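Local coordinates for protein IMPACT family member YigZ (Escherichia coli, PDB 1VI7) that is of uncertain cellular function but may bind guanyl ribonucleotides and other anions and hydrolyse ribonucleoside triphosphates, at residues P50-H55 against V101-Y106; L139-L144 against L175-L180; W7-A12 against T132-T137. All coordinates share one frame; numbering follows the deposited sequence.

The three contacts follow the elongated chain from one domain to the other. Contact 1 (50-55 with 101-106) belongs to the UPF0029 domain, and contact 2 (139-144 with 175-180) to the C-terminal domain. They lie on opposite sides of the chain's centre, with their own centres 44 Å apart and their nearest atoms about 27 Å apart. Contact 3 (7-12 with 132-137) is the most central of the three: its centre is 28 Å from that of contact 1 and 24 Å from that of contact 2. It closes the chain loop in which contact 1 is nested, and strand 133-136 then leads directly into strand 140-146 of contact 2.

Contact 1 of 3, residues P50-H55 against V101-Y106; sequences PDARHH and VVVRYY
His54 and Arg104 form a single antiparallel hydrogen-bonded pair, in which His54 N bonds to Arg104 O at 3.1 Å and Arg104 N bonds in return to His54 O. Beside this bridge, Ala52 turns its methyl onto the ring of Tyr105: CB stands directly over the centroid, 3.5 Å away, in a CH-pi contact. The same methyl reaches Val103 CG1, also at 3.5 Å. Both Val103 branches reach His55 CD2, CG2 the closer at 3.5 Å, and the imidazole is held by bonding of NE2 to the carbonyl of His49. Because Arg53 and His54 both face Arg104, the pairing is a classic beta bulge, by which the loop after helix 34-48 joins strand 98-105 in the five-stranded sheet of the UPF0029 domain. From the bulge, the Arg53 chain bends at chi3 (53°) and lays its guanidinium nearly flat on Tyr106, the planes 23° apart. This is an off-centre cation-pi contact, Arg53 CZ lying 4.2 Å from the Tyr106 ring centroid, with Arg53 NH1 over the rim of the ring at CG. Arg104 extends alongside, its guanidinium almost perpendicular to that of Arg53. Arg104 NH1 forms a salt bridge with Glu77, which probably eases having the two guanidinium groups side by side. His54 ND1 bonds to the carbonyl of Asp75.

Contact 2 of 3, residues L139-L144 against L175-L180; sequences LTEYTL and LLRVAL
Tyr142 and Val178 exchange backbone hydrogen bonds at the middle of an antiparallel pair whose strand directions differ by 151°, with like bonds joining Thr140 to Leu180 and Leu144 to Leu176. Arg177 rises on the face it shares with Glu141, Thr143 and Ala179. From CB the chain first runs with CG anti to the backbone N (chi1 173°), then bends, bringing Arg177 CD to 3.5 Å from Tyr142 O and against Thr143 CG2. Arg177 NE lies 3.5 Å from Glu141 OE1. At the tip, Glu141 OE1 sits over one face of the guanidinium, 3.2 Å from Arg177 NH2; this salt bridge is one of charge alone, as no N-H points at the oxygen. These are the two central strands of a ferredoxin-like beta-alpha-beta-beta-alpha-beta domain, with strands 164-170 and 203-204 outside them. Were Arg177 replaced by an alanine, the Glu141 carboxylate would probably lose this positive partner and the Thr143 methyl the CD it packs on. On the other face, which helices 151-160 and 185-196 cover, Tyr142 CD1 meets Leu180 CD2 at 3.5 Å, the two side chains crossing nearly at right angles. Val178 CG2 rests 4.0 Å from Tyr142 CB.

Contact 3 of 3, residues W7-A12 against T132-T137; sequences WLIPAA and TTQRKT
Leu8 lays its CD2 methyl over one face of the Arg135 guanidinium, offset toward the rim and 3.5 Å from NH2. The arginine reaches this place with CG anti to its amide nitrogen (chi1 -174°) and a bend at chi3, and its NH1 is bonded to Ser6 OG, which probably helps fix the plane on which the methyl rests. The other Leu8 branch, CD1, comes no nearer than 4.1 Å to Thr133 OG1. On the opposite face of the strand pair, Ile9 crosses Gln134 obliquely, and its CD1 meets CG of the glutamine at 3.8 Å. Gln134 then extends beyond CG and passes beside Ala11, whose methyl lies 3.4 Å from OE1. The two strands form a small antiparallel ribbon, separate from the larger sheets and twisted so that their directions differ by 137°; it joins the N-terminal segment to the chain that follows helix 113-128 and continues into the C-terminal domain. Ile9 and Gln134 bond to each other through both of their backbone amides, and Ala11 N adds an almost straight bond to Thr132 O, 3.0 Å long. Lys136 runs alongside Trp7 and points the same way, with NZ 3.5 Å from CZ2 of the indole; on the way, its CD passes 4.1 Å from Ile9 CG2. Glu97 OE1 takes a weak hydrogen bond from Trp7 NE1 and makes a long, weak ion pair with Lys136 NZ. Pro10 turns from the ribbon to pack on Val95, Leu131 and His31.

Contact 1 of 3, residues P50-H55 against V101-Y106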
ATOM      1  N   PRO A  50      -9.822 -21.370 -10.294  1.00 63.16           N
ATOM      2  CA  PRO A  50      -8.891 -22.479 -10.500  1.00 61.80           C
ATOM      3  C   PRO A  50      -8.786 -22.853 -11.968  1.00 60.86           C
ATOM      4  O   PRO A  50      -7.714 -23.052 -12.531  1.00 59.69           O
ATOM      5  CB  PRO A  50      -9.483 -23.603  -9.688  1.00 62.13           C
ATOM      6  CG  PRO A  50     -10.804 -23.172  -9.207  1.00 62.43           C
ATOM      7  CD  PRO A  50     -11.138 -21.853  -9.845  1.00 62.17           C
ATOM      8  N   ASP A  51      -9.917 -22.828 -12.671  1.00 60.29           N
ATOM      9  CA  ASP A  51     -10.000 -23.164 -14.068  1.00 60.18           C
ATOM     10  C   ASP A  51      -9.340 -22.201 -15.038  1.00 59.83           C
ATOM     11  O   ASP A  51      -9.462 -22.399 -16.264  1.00 58.59           O
ATOM     12  CB  ASP A  51     -11.475 -23.313 -14.502  1.00 59.53           C
ATOM     13  CG  ASP A  51     -11.973 -24.722 -14.230  1.00 59.67           C
ATOM     14  OD1 ASP A  51     -13.032 -24.838 -13.570  1.00 61.09           O
ATOM     15  OD2 ASP A  51     -11.313 -25.684 -14.664  1.00 56.22           O
ATOM     16  N   ALA A  52      -8.748 -21.131 -14.537  1.00 59.68           N
ATOM     17  CA  ALA A  52      -8.063 -20.154 -15.376  1.00 58.35           C
ATOM     18  C   ALA A  52      -6.572 -20.522 -15.400  1.00 56.87           C
ATOM     19  O   ALA A  52      -5.939 -20.766 -14.383  1.00 56.08           O
ATOM     20  CB  ALA A  52      -8.304 -18.742 -14.906  1.00 60.71           C
ATOM     21  N   ARG A  53      -6.050 -20.563 -16.613  1.00 55.86           N
ATOM     22  CA  ARG A  53      -4.698 -20.958 -16.895  1.00 55.43           C
ATOM     23  C   ARG A  53      -3.625 -20.080 -16.293  1.00 54.02           C
ATOM     24  O   ARG A  53      -2.529 -20.581 -15.963  1.00 52.77           O
ATOM     25  CB  ARG A  53      -4.523 -21.071 -18.420  1.00 57.79           C
ATOM     26  CG  ARG A  53      -3.544 -22.161 -18.810  1.00 61.95           C
ATOM     27  CD  ARG A  53      -3.324 -22.177 -20.295  1.00 66.15           C
ATOM     28  NE  ARG A  53      -2.944 -20.855 -20.822  1.00 69.45           N
ATOM     29  CZ  ARG A  53      -2.906 -20.659 -22.151  1.00 73.06           C
ATOM     30  NH1 ARG A  53      -3.217 -21.668 -22.974  1.00 72.76           N
ATOM     31  NH2 ARG A  53      -2.561 -19.477 -22.621  1.00 73.98           N
ATOM     32  N   HIS A  54      -3.838 -18.763 -16.279  1.00 52.13           N
ATOM     33  CA  HIS A  54      -2.853 -17.828 -15.782  1.00 51.26           C
ATOM     34  C   HIS A  54      -3.426 -16.800 -14.821  1.00 51.76           C
ATOM     35  O   HIS A  54      -4.642 -16.550 -14.798  1.00 52.79           O
ATOM     36  CB  HIS A  54      -2.136 -17.094 -16.933  1.00 49.22           C
ATOM     37  CG  HIS A  54      -1.548 -18.004 -17.966  1.00 47.58           C
ATOM     38  ND1 HIS A  54      -0.407 -18.746 -17.760  1.00 46.65           N
ATOM     39  CD2 HIS A  54      -2.002 -18.359 -19.190  1.00 48.48           C
ATOM     40  CE1 HIS A  54      -0.184 -19.505 -18.813  1.00 48.72           C
ATOM     41  NE2 HIS A  54      -1.139 -19.294 -19.705  1.00 48.24           N
ATOM     42  N   HIS A  55      -2.577 -16.320 -13.906  1.00 50.24           N
ATOM     43  CA  HIS A  55      -2.902 -15.326 -12.908  1.00 48.73           C
ATOM     44  C   HIS A  55      -1.730 -14.357 -12.681  1.00 46.35           C
ATOM     45  O   HIS A  55      -1.066 -14.359 -11.650  1.00 46.50           O
ATOM     46  CB  HIS A  55      -3.338 -15.946 -11.585  1.00 54.40           C
ATOM     47  CG  HIS A  55      -4.435 -16.962 -11.659  1.00 60.38           C
ATOM     48  ND1 HIS A  55      -4.178 -18.280 -12.018  1.00 63.15           N
ATOM     49  CD2 HIS A  55      -5.778 -16.879 -11.541  1.00 62.60           C
ATOM     50  CE1 HIS A  55      -5.310 -18.959 -12.078  1.00 63.17           C
ATOM     51  NE2 HIS A  55      -6.296 -18.137 -11.790  1.00 63.58           N
ATOM     52  N   VAL A 101      -4.255  -8.016 -10.506  1.00 36.29           N
ATOM     53  CA  VAL A 101      -4.205  -9.362 -10.964  1.00 36.86           C
ATOM     54  C   VAL A 101      -5.002  -9.614 -12.243  1.00 39.03           C
ATOM     55  O   VAL A 101      -6.220  -9.468 -12.306  1.00 39.01           O
ATOM     56  CB  VAL A 101      -4.664 -10.410  -9.945  1.00 35.64           C
ATOM     57  CG1 VAL A 101      -4.767 -11.783 -10.640  1.00 32.55           C
ATOM     58  CG2 VAL A 101      -3.701 -10.520  -8.774  1.00 36.79           C
ATOM     59  N   VAL A 102      -4.287 -10.073 -13.287  1.00 39.57           N
ATOM     60  CA  VAL A 102      -5.087 -10.445 -14.489  1.00 40.88           C
ATOM     61  C   VAL A 102      -5.287 -11.950 -14.405  1.00 42.29           C
ATOM     62  O   VAL A 102      -4.531 -12.581 -13.630  1.00 43.86           O
ATOM     63  CB  VAL A 102      -4.489  -9.892 -15.749  1.00 40.12           C
ATOM     64  CG1 VAL A 102      -5.455  -9.984 -16.927  1.00 40.64           C
ATOM     65  CG2 VAL A 102      -4.125  -8.406 -15.550  1.00 38.38           C
ATOM     66  N   VAL A 103      -6.444 -12.484 -14.747  1.00 42.93           N
ATOM     67  CA  VAL A 103      -6.763 -13.910 -14.614  1.00 42.83           C
ATOM     68  C   VAL A 103      -7.030 -14.468 -15.998  1.00 45.30           C
ATOM     69  O   VAL A 103      -7.924 -13.986 -16.708  1.00 43.85           O
ATOM     70  CB  VAL A 103      -7.951 -14.098 -13.667  1.00 40.53           C
ATOM     71  CG1 VAL A 103      -8.564 -15.495 -13.739  1.00 40.72           C
ATOM     72  CG2 VAL A 103      -7.491 -13.845 -12.214  1.00 38.55           C
ATOM     73  N   ARG A 104      -6.214 -15.450 -16.472  1.00 45.96           N
ATOM     74  CA  ARG A 104      -6.489 -15.852 -17.836  1.00 49.15           C
ATOM     75  C   ARG A 104      -7.128 -17.210 -18.012  1.00 52.03           C
ATOM     76  O   ARG A 104      -6.643 -18.254 -17.613  1.00 53.11           O
ATOM     77  CB  ARG A 104      -5.294 -15.671 -18.774  1.00 46.27           C
ATOM     78  CG  ARG A 104      -5.770 -15.716 -20.250  1.00 43.51           C
ATOM     79  CD  ARG A 104      -4.631 -16.043 -21.159  1.00 42.97           C
ATOM     80  NE  ARG A 104      -4.965 -16.100 -22.588  1.00 43.04           N
ATOM     81  CZ  ARG A 104      -4.003 -16.387 -23.477  1.00 43.91           C
ATOM     82  NH1 ARG A 104      -2.766 -16.607 -23.026  1.00 43.18           N
ATOM     83  NH2 ARG A 104      -4.257 -16.450 -24.767  1.00 45.97           N
ATOM     84  N   TYR A 105      -8.257 -17.193 -18.709  1.00 54.47           N
ATOM     85  CA  TYR A 105      -8.979 -18.381 -19.125  1.00 56.10           C
ATOM     86  C   TYR A 105      -8.716 -18.548 -20.640  1.00 56.10           C
ATOM     87  O   TYR A 105      -9.173 -17.712 -21.417  1.00 56.09           O
ATOM     88  CB  TYR A 105     -10.466 -18.216 -18.864  1.00 59.52           C
ATOM     89  CG  TYR A 105     -10.973 -18.324 -17.445  1.00 63.52           C
ATOM     90  CD1 TYR A 105     -11.343 -19.551 -16.896  1.00 64.21           C
ATOM     91  CD2 TYR A 105     -11.189 -17.185 -16.669  1.00 64.59           C
ATOM     92  CE1 TYR A 105     -11.836 -19.637 -15.609  1.00 65.70           C
ATOM     93  CE2 TYR A 105     -11.691 -17.265 -15.380  1.00 64.86           C
ATOM     94  CZ  TYR A 105     -12.003 -18.496 -14.851  1.00 65.80           C
ATOM     95  OH  TYR A 105     -12.490 -18.601 -13.570  1.00 66.14           O
ATOM     96  N   TYR A 106      -7.844 -19.481 -21.015  1.00 55.18           N
ATOM     97  CA  TYR A 106      -7.515 -19.702 -22.422  1.00 53.79           C
ATOM     98  C   TYR A 106      -8.757 -20.069 -23.230  1.00 53.36           C
ATOM     99  O   TYR A 106      -9.537 -20.939 -22.841  1.00 52.45           O
ATOM    100  CB  TYR A 106      -6.462 -20.792 -22.581  1.00 52.93           C
ATOM    101  CG  TYR A 106      -6.001 -21.063 -24.001  1.00 50.80           C
ATOM    102  CD1 TYR A 106      -5.455 -20.046 -24.770  1.00 48.96           C
ATOM    103  CD2 TYR A 106      -6.042 -22.336 -24.556  1.00 49.81           C
ATOM    104  CE1 TYR A 106      -5.019 -20.286 -26.053  1.00 47.80           C
ATOM    105  CE2 TYR A 106      -5.587 -22.579 -25.839  1.00 47.86           C
ATOM    106  CZ  TYR A 106      -5.059 -21.552 -26.577  1.00 47.12           C
ATOM    107  OH  TYR A 106      -4.588 -21.760 -27.856  1.00 48.10           O
TER
HETATM  108  O   HOH W   1      -8.357 -21.475 -19.281  1.00 39.53           O

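Contact 2 of 3, residues L139-L144 against L175-L180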
ATOM      1  N   LEU A 139       1.596   9.286   8.848  1.00 48.85           N
ATOM      2  CA  LEU A 139       1.992   9.729  10.170  1.00 46.30           C
ATOM      3  C   LEU A 139       3.491  10.068  10.202  1.00 46.45           C
ATOM      4  O   LEU A 139       4.292   9.289   9.677  1.00 47.18           O
ATOM      5  CB  LEU A 139       1.849   8.524  11.113  1.00 41.28           C
ATOM      6  CG  LEU A 139       0.612   8.344  11.952  1.00 37.97           C
ATOM      7  CD1 LEU A 139      -0.524   9.269  11.565  1.00 35.60           C
ATOM      8  CD2 LEU A 139       0.151   6.885  11.930  1.00 32.78           C
ATOM      9  N   THR A 140       3.864  11.042  11.011  1.00 45.82           N
ATOM     10  CA  THR A 140       5.297  11.304  11.235  1.00 45.21           C
ATOM     11  C   THR A 140       5.753  10.566  12.491  1.00 42.66           C
ATOM     12  O   THR A 140       4.917  10.268  13.358  1.00 41.99           O
ATOM     13  CB  THR A 140       5.577  12.802  11.354  1.00 48.86           C
ATOM     14  OG1 THR A 140       5.320  13.412  10.072  1.00 53.11           O
ATOM     15  CG2 THR A 140       7.025  13.060  11.736  1.00 48.46           C
ATOM     16  N   GLU A 141       7.002  10.125  12.554  1.00 40.32           N
ATOM     17  CA  GLU A 141       7.455   9.364  13.715  1.00 37.08           C
ATOM     18  C   GLU A 141       8.467  10.143  14.538  1.00 35.30           C
ATOM     19  O   GLU A 141       9.416  10.709  14.004  1.00 35.36           O
ATOM     20  CB  GLU A 141       8.086   8.048  13.318  1.00 38.23           C
ATOM     21  CG  GLU A 141       7.215   7.071  12.567  1.00 43.64           C
ATOM     22  CD  GLU A 141       7.832   5.674  12.530  1.00 47.61           C
ATOM     23  OE1 GLU A 141       9.083   5.580  12.439  1.00 47.85           O
ATOM     24  OE2 GLU A 141       7.074   4.688  12.660  1.00 48.64           O
ATOM     25  N   TYR A 142       8.283  10.127  15.852  1.00 33.16           N
ATOM     26  CA  TYR A 142       9.199  10.798  16.776  1.00 31.20           C
ATOM     27  C   TYR A 142       9.629   9.883  17.930  1.00 27.77           C
ATOM     28  O   TYR A 142       9.047   8.837  18.133  1.00 26.76           O
ATOM     29  CB  TYR A 142       8.477  11.973  17.455  1.00 32.53           C
ATOM     30  CG  TYR A 142       7.892  13.006  16.562  1.00 34.82           C
ATOM     31  CD1 TYR A 142       6.621  12.863  15.996  1.00 35.32           C
ATOM     32  CD2 TYR A 142       8.609  14.165  16.288  1.00 36.31           C
ATOM     33  CE1 TYR A 142       6.087  13.844  15.183  1.00 35.89           C
ATOM     34  CE2 TYR A 142       8.101  15.141  15.447  1.00 37.71           C
ATOM     35  CZ  TYR A 142       6.843  14.965  14.913  1.00 39.38           C
ATOM     36  OH  TYR A 142       6.326  15.928  14.081  1.00 45.21           O
ATOM     37  N   THR A 143      10.591  10.331  18.750  1.00 25.12           N
ATOM     38  CA  THR A 143      10.920   9.517  19.927  1.00 24.31           C
ATOM     39  C   THR A 143      10.661  10.359  21.196  1.00 22.96           C
ATOM     40  O   THR A 143      10.512  11.577  21.108  1.00 21.86           O
ATOM     41  CB  THR A 143      12.254   8.859  20.019  1.00 22.59           C
ATOM     42  OG1 THR A 143      13.282   9.846  20.123  1.00 30.09           O
ATOM     43  CG2 THR A 143      12.600   7.915  18.898  1.00 19.26           C
ATOM     44  N   LEU A 144      10.479   9.652  22.298  1.00 21.44           N
ATOM     45  CA  LEU A 144      10.080  10.308  23.549  1.00 20.57           C
ATOM     46  C   LEU A 144      10.453   9.467  24.750  1.00 18.04           C
ATOM     47  O   LEU A 144      10.042   8.326  24.887  1.00 16.40           O
ATOM     48  CB  LEU A 144       8.556  10.544  23.490  1.00 20.08           C
ATOM     49  CG  LEU A 144       7.910  11.115  24.742  1.00 21.65           C
ATOM     50  CD1 LEU A 144       8.412  12.543  24.981  1.00 19.30           C
ATOM     51  CD2 LEU A 144       6.390  11.050  24.696  1.00 21.01           C
ATOM     52  N   LEU A 175      11.442   4.167  26.726  1.00 22.69           N
ATOM     53  CA  LEU A 175      11.814   4.778  25.477  1.00 20.78           C
ATOM     54  C   LEU A 175      10.773   4.375  24.408  1.00 20.38           C
ATOM     55  O   LEU A 175      10.606   3.230  24.088  1.00 17.46           O
ATOM     56  CB  LEU A 175      13.191   4.572  24.947  1.00 25.77           C
ATOM     57  CG  LEU A 175      13.433   5.485  23.698  1.00 30.92           C
ATOM     58  CD1 LEU A 175      13.999   6.809  24.164  1.00 25.15           C
ATOM     59  CD2 LEU A 175      14.232   4.767  22.643  1.00 31.55           C
ATOM     60  N   LEU A 176      10.036   5.406  24.054  1.00 21.45           N
ATOM     61  CA  LEU A 176       8.896   5.334  23.146  1.00 22.12           C
ATOM     62  C   LEU A 176       9.271   5.897  21.769  1.00 24.80           C
ATOM     63  O   LEU A 176      10.037   6.869  21.584  1.00 24.48           O
ATOM     64  CB  LEU A 176       7.781   6.142  23.793  1.00 17.32           C
ATOM     65  CG  LEU A 176       6.447   5.662  24.259  1.00 17.99           C
ATOM     66  CD1 LEU A 176       6.352   4.347  24.983  1.00 14.06           C
ATOM     67  CD2 LEU A 176       5.772   6.744  25.147  1.00 15.78           C
ATOM     68  N   ARG A 177       8.761   5.256  20.745  1.00 25.39           N
ATOM     69  CA  ARG A 177       8.877   5.658  19.341  1.00 26.75           C
ATOM     70  C   ARG A 177       7.423   5.977  18.937  1.00 28.46           C
ATOM     71  O   ARG A 177       6.587   5.072  19.175  1.00 29.58           O
ATOM     72  CB  ARG A 177       9.361   4.461  18.536  1.00 30.86           C
ATOM     73  CG  ARG A 177       9.387   4.654  17.033  1.00 36.46           C
ATOM     74  CD  ARG A 177      10.152   5.886  16.667  1.00 43.36           C
ATOM     75  NE  ARG A 177      10.868   5.918  15.453  1.00 50.49           N
ATOM     76  CZ  ARG A 177      11.476   5.024  14.710  1.00 53.32           C
ATOM     77  NH1 ARG A 177      11.479   3.739  15.046  1.00 54.61           N
ATOM     78  NH2 ARG A 177      12.108   5.428  13.597  1.00 53.80           N
ATOM     79  N   VAL A 178       6.996   7.235  18.928  1.00 29.63           N
ATOM     80  CA  VAL A 178       5.604   7.550  18.624  1.00 29.02           C
ATOM     81  C   VAL A 178       5.424   8.079  17.202  1.00 28.28           C
ATOM     82  O   VAL A 178       6.385   8.535  16.605  1.00 26.86           O
ATOM     83  CB  VAL A 178       5.027   8.617  19.572  1.00 30.52           C
ATOM     84  CG1 VAL A 178       4.706   7.990  20.916  1.00 30.23           C
ATOM     85  CG2 VAL A 178       6.023   9.769  19.691  1.00 28.06           C
ATOM     86  N   ALA A 179       4.198   7.976  16.726  1.00 29.45           N
ATOM     87  CA  ALA A 179       3.783   8.419  15.417  1.00 30.90           C
ATOM     88  C   ALA A 179       2.454   9.184  15.501  1.00 32.68           C
ATOM     89  O   ALA A 179       1.448   8.636  15.934  1.00 30.57           O
ATOM     90  CB  ALA A 179       3.616   7.242  14.460  1.00 25.39           C
ATOM     91  N   LEU A 180       2.450  10.384  14.938  1.00 35.45           N
ATOM     92  CA  LEU A 180       1.217  11.161  14.887  1.00 40.12           C
ATOM     93  C   LEU A 180       1.215  12.142  13.721  1.00 42.98           C
ATOM     94  O   LEU A 180       2.266  12.611  13.278  1.00 42.74           O
ATOM     95  CB  LEU A 180       1.082  11.940  16.208  1.00 41.91           C
ATOM     96  CG  LEU A 180       2.212  12.969  16.442  1.00 39.66           C
ATOM     97  CD1 LEU A 180       1.699  14.132  17.255  1.00 39.29           C
ATOM     98  CD2 LEU A 180       3.382  12.306  17.135  1.00 40.97           C
TER

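Contact 3 of 3, residues W7-A12 against T132-T137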
ATOM      1  N   TRP A   7      -0.044  11.081  -0.871  1.00 52.46           N
ATOM      2  CA  TRP A   7      -0.346  10.437  -2.136  1.00 51.01           C
ATOM      3  C   TRP A   7      -1.774   9.894  -2.146  1.00 49.19           C
ATOM      4  O   TRP A   7      -2.438   9.955  -1.115  1.00 49.38           O
ATOM      5  CB  TRP A   7       0.674   9.351  -2.415  1.00 50.35           C
ATOM      6  CG  TRP A   7       0.790   8.234  -1.438  1.00 47.21           C
ATOM      7  CD1 TRP A   7       0.047   7.094  -1.404  1.00 46.12           C
ATOM      8  CD2 TRP A   7       1.735   8.119  -0.365  1.00 47.10           C
ATOM      9  NE1 TRP A   7       0.452   6.280  -0.386  1.00 45.84           N
ATOM     10  CE2 TRP A   7       1.492   6.888   0.271  1.00 48.00           C
ATOM     11  CE3 TRP A   7       2.754   8.946   0.119  1.00 44.84           C
ATOM     12  CZ2 TRP A   7       2.233   6.443   1.375  1.00 48.71           C
ATOM     13  CZ3 TRP A   7       3.481   8.501   1.208  1.00 45.85           C
ATOM     14  CH2 TRP A   7       3.230   7.276   1.828  1.00 46.44           C
ATOM     15  N   LEU A   8      -2.215   9.377  -3.290  1.00 46.16           N
ATOM     16  CA  LEU A   8      -3.554   8.831  -3.394  1.00 43.57           C
ATOM     17  C   LEU A   8      -3.469   7.308  -3.356  1.00 42.27           C
ATOM     18  O   LEU A   8      -2.380   6.791  -3.626  1.00 42.41           O
ATOM     19  CB  LEU A   8      -4.256   9.259  -4.678  1.00 44.46           C
ATOM     20  CG  LEU A   8      -4.401  10.747  -4.975  1.00 43.60           C
ATOM     21  CD1 LEU A   8      -5.032  10.973  -6.335  1.00 42.24           C
ATOM     22  CD2 LEU A   8      -5.204  11.466  -3.908  1.00 43.76           C
ATOM     23  N   ILE A   9      -4.490   6.655  -2.818  1.00 39.51           N
ATOM     24  CA  ILE A   9      -4.518   5.187  -2.793  1.00 36.89           C
ATOM     25  C   ILE A   9      -5.928   4.738  -3.153  1.00 35.96           C
ATOM     26  O   ILE A   9      -6.840   5.590  -3.211  1.00 36.38           O
ATOM     27  CB  ILE A   9      -4.094   4.632  -1.439  1.00 38.70           C
ATOM     28  CG1 ILE A   9      -4.975   5.138  -0.287  1.00 35.25           C
ATOM     29  CG2 ILE A   9      -2.633   4.960  -1.087  1.00 40.33           C
ATOM     30  CD1 ILE A   9      -6.083   4.205   0.097  1.00 29.13           C
ATOM     31  N   PRO A  10      -6.149   3.446  -3.370  1.00 33.18           N
ATOM     32  CA  PRO A  10      -7.463   2.959  -3.715  1.00 32.54           C
ATOM     33  C   PRO A  10      -8.442   2.993  -2.550  1.00 33.65           C
ATOM     34  O   PRO A  10      -8.230   2.329  -1.526  1.00 34.29           O
ATOM     35  CB  PRO A  10      -7.219   1.521  -4.170  1.00 30.84           C
ATOM     36  CG  PRO A  10      -5.787   1.346  -4.312  1.00 29.61           C
ATOM     37  CD  PRO A  10      -5.116   2.416  -3.504  1.00 31.11           C
ATOM     38  N   ALA A  11      -9.636   3.524  -2.771  1.00 34.23           N
ATOM     39  CA  ALA A  11     -10.717   3.594  -1.801  1.00 33.07           C
ATOM     40  C   ALA A  11     -11.705   2.452  -1.950  1.00 33.07           C
ATOM     41  O   ALA A  11     -12.665   2.252  -1.196  1.00 33.09           O
ATOM     42  CB  ALA A  11     -11.436   4.938  -1.938  1.00 28.54           C
ATOM     43  N   ALA A  12     -11.539   1.656  -2.986  1.00 33.35           N
ATOM     44  CA  ALA A  12     -12.422   0.523  -3.221  1.00 34.62           C
ATOM     45  C   ALA A  12     -11.781  -0.333  -4.319  1.00 36.87           C
ATOM     46  O   ALA A  12     -11.013   0.187  -5.122  1.00 36.90           O
ATOM     47  CB  ALA A  12     -13.815   0.910  -3.632  1.00 30.81           C
ATOM     48  N   THR A 132     -11.517   4.405  -7.850  1.00 27.05           N
ATOM     49  CA  THR A 132     -11.834   5.571  -7.010  1.00 25.80           C
ATOM     50  C   THR A 132     -10.725   5.720  -5.982  1.00 25.36           C
ATOM     51  O   THR A 132     -10.242   4.679  -5.493  1.00 26.31           O
ATOM     52  CB  THR A 132     -13.203   5.421  -6.346  1.00 24.88           C
ATOM     53  OG1 THR A 132     -13.194   4.455  -5.276  1.00 22.38           O
ATOM     54  CG2 THR A 132     -14.217   4.980  -7.408  1.00 22.37           C
ATOM     55  N   THR A 133     -10.297   6.920  -5.658  1.00 24.40           N
ATOM     56  CA  THR A 133      -9.177   7.082  -4.748  1.00 26.69           C
ATOM     57  C   THR A 133      -9.428   7.925  -3.528  1.00 28.43           C
ATOM     58  O   THR A 133     -10.525   8.394  -3.264  1.00 28.44           O
ATOM     59  CB  THR A 133      -7.978   7.675  -5.545  1.00 26.31           C
ATOM     60  OG1 THR A 133      -8.446   8.736  -6.390  1.00 24.80           O
ATOM     61  CG2 THR A 133      -7.282   6.634  -6.402  1.00 19.37           C
ATOM     62  N   GLN A 134      -8.390   8.094  -2.702  1.00 31.82           N
ATOM     63  CA  GLN A 134      -8.424   8.937  -1.513  1.00 34.92           C
ATOM     64  C   GLN A 134      -7.021   9.352  -1.069  1.00 35.76           C
ATOM     65  O   GLN A 134      -6.126   8.505  -1.019  1.00 36.34           O
ATOM     66  CB  GLN A 134      -9.139   8.270  -0.346  1.00 35.90           C
ATOM     67  CG  GLN A 134      -8.841   6.801  -0.172  1.00 39.29           C
ATOM     68  CD  GLN A 134      -9.363   6.262   1.150  1.00 41.10           C
ATOM     69  OE1 GLN A 134     -10.331   5.505   1.209  1.00 37.67           O
ATOM     70  NE2 GLN A 134      -8.680   6.672   2.220  1.00 41.92           N
ATOM     71  N   ARG A 135      -6.856  10.597  -0.640  1.00 37.10           N
ATOM     72  CA  ARG A 135      -5.530  11.046  -0.215  1.00 39.78           C
ATOM     73  C   ARG A 135      -5.111  10.314   1.046  1.00 42.33           C
ATOM     74  O   ARG A 135      -5.915   9.712   1.748  1.00 42.63           O
ATOM     75  CB  ARG A 135      -5.408  12.539  -0.061  1.00 37.77           C
ATOM     76  CG  ARG A 135      -4.020  13.071   0.233  1.00 34.28           C
ATOM     77  CD  ARG A 135      -3.950  14.549  -0.150  1.00 38.38           C
ATOM     78  NE  ARG A 135      -4.155  14.687  -1.587  1.00 43.17           N
ATOM     79  CZ  ARG A 135      -3.262  14.361  -2.510  1.00 48.10           C
ATOM     80  NH1 ARG A 135      -2.069  13.880  -2.153  1.00 51.07           N
ATOM     81  NH2 ARG A 135      -3.531  14.484  -3.808  1.00 47.95           N
ATOM     82  N   LYS A 136      -3.805  10.343   1.313  1.00 45.37           N
ATOM     83  CA  LYS A 136      -3.311   9.632   2.489  1.00 48.21           C
ATOM     84  C   LYS A 136      -2.045  10.232   3.044  1.00 49.36           C
ATOM     85  O   LYS A 136      -0.961   9.923   2.552  1.00 51.23           O
ATOM     86  CB  LYS A 136      -3.111   8.154   2.098  1.00 47.73           C
ATOM     87  CG  LYS A 136      -2.607   7.338   3.254  1.00 50.29           C
ATOM     88  CD  LYS A 136      -2.323   5.893   2.936  1.00 51.41           C
ATOM     89  CE  LYS A 136      -1.311   5.316   3.939  1.00 51.69           C
ATOM     90  NZ  LYS A 136      -0.117   6.215   4.026  1.00 53.09           N
ATOM     91  N   THR A 137      -2.157  11.134   4.020  1.00 50.84           N
ATOM     92  CA  THR A 137      -0.948  11.725   4.607  1.00 52.26           C
ATOM     93  C   THR A 137      -0.435  10.843   5.736  1.00 52.34           C
ATOM     94  O   THR A 137      -1.121  10.594   6.725  1.00 53.22           O
ATOM     95  CB  THR A 137      -1.129  13.155   5.078  1.00 54.16           C
ATOM     96  OG1 THR A 137      -1.966  13.902   4.167  1.00 55.62           O
ATOM     97  CG2 THR A 137       0.234  13.863   5.106  1.00 55.41           C
TER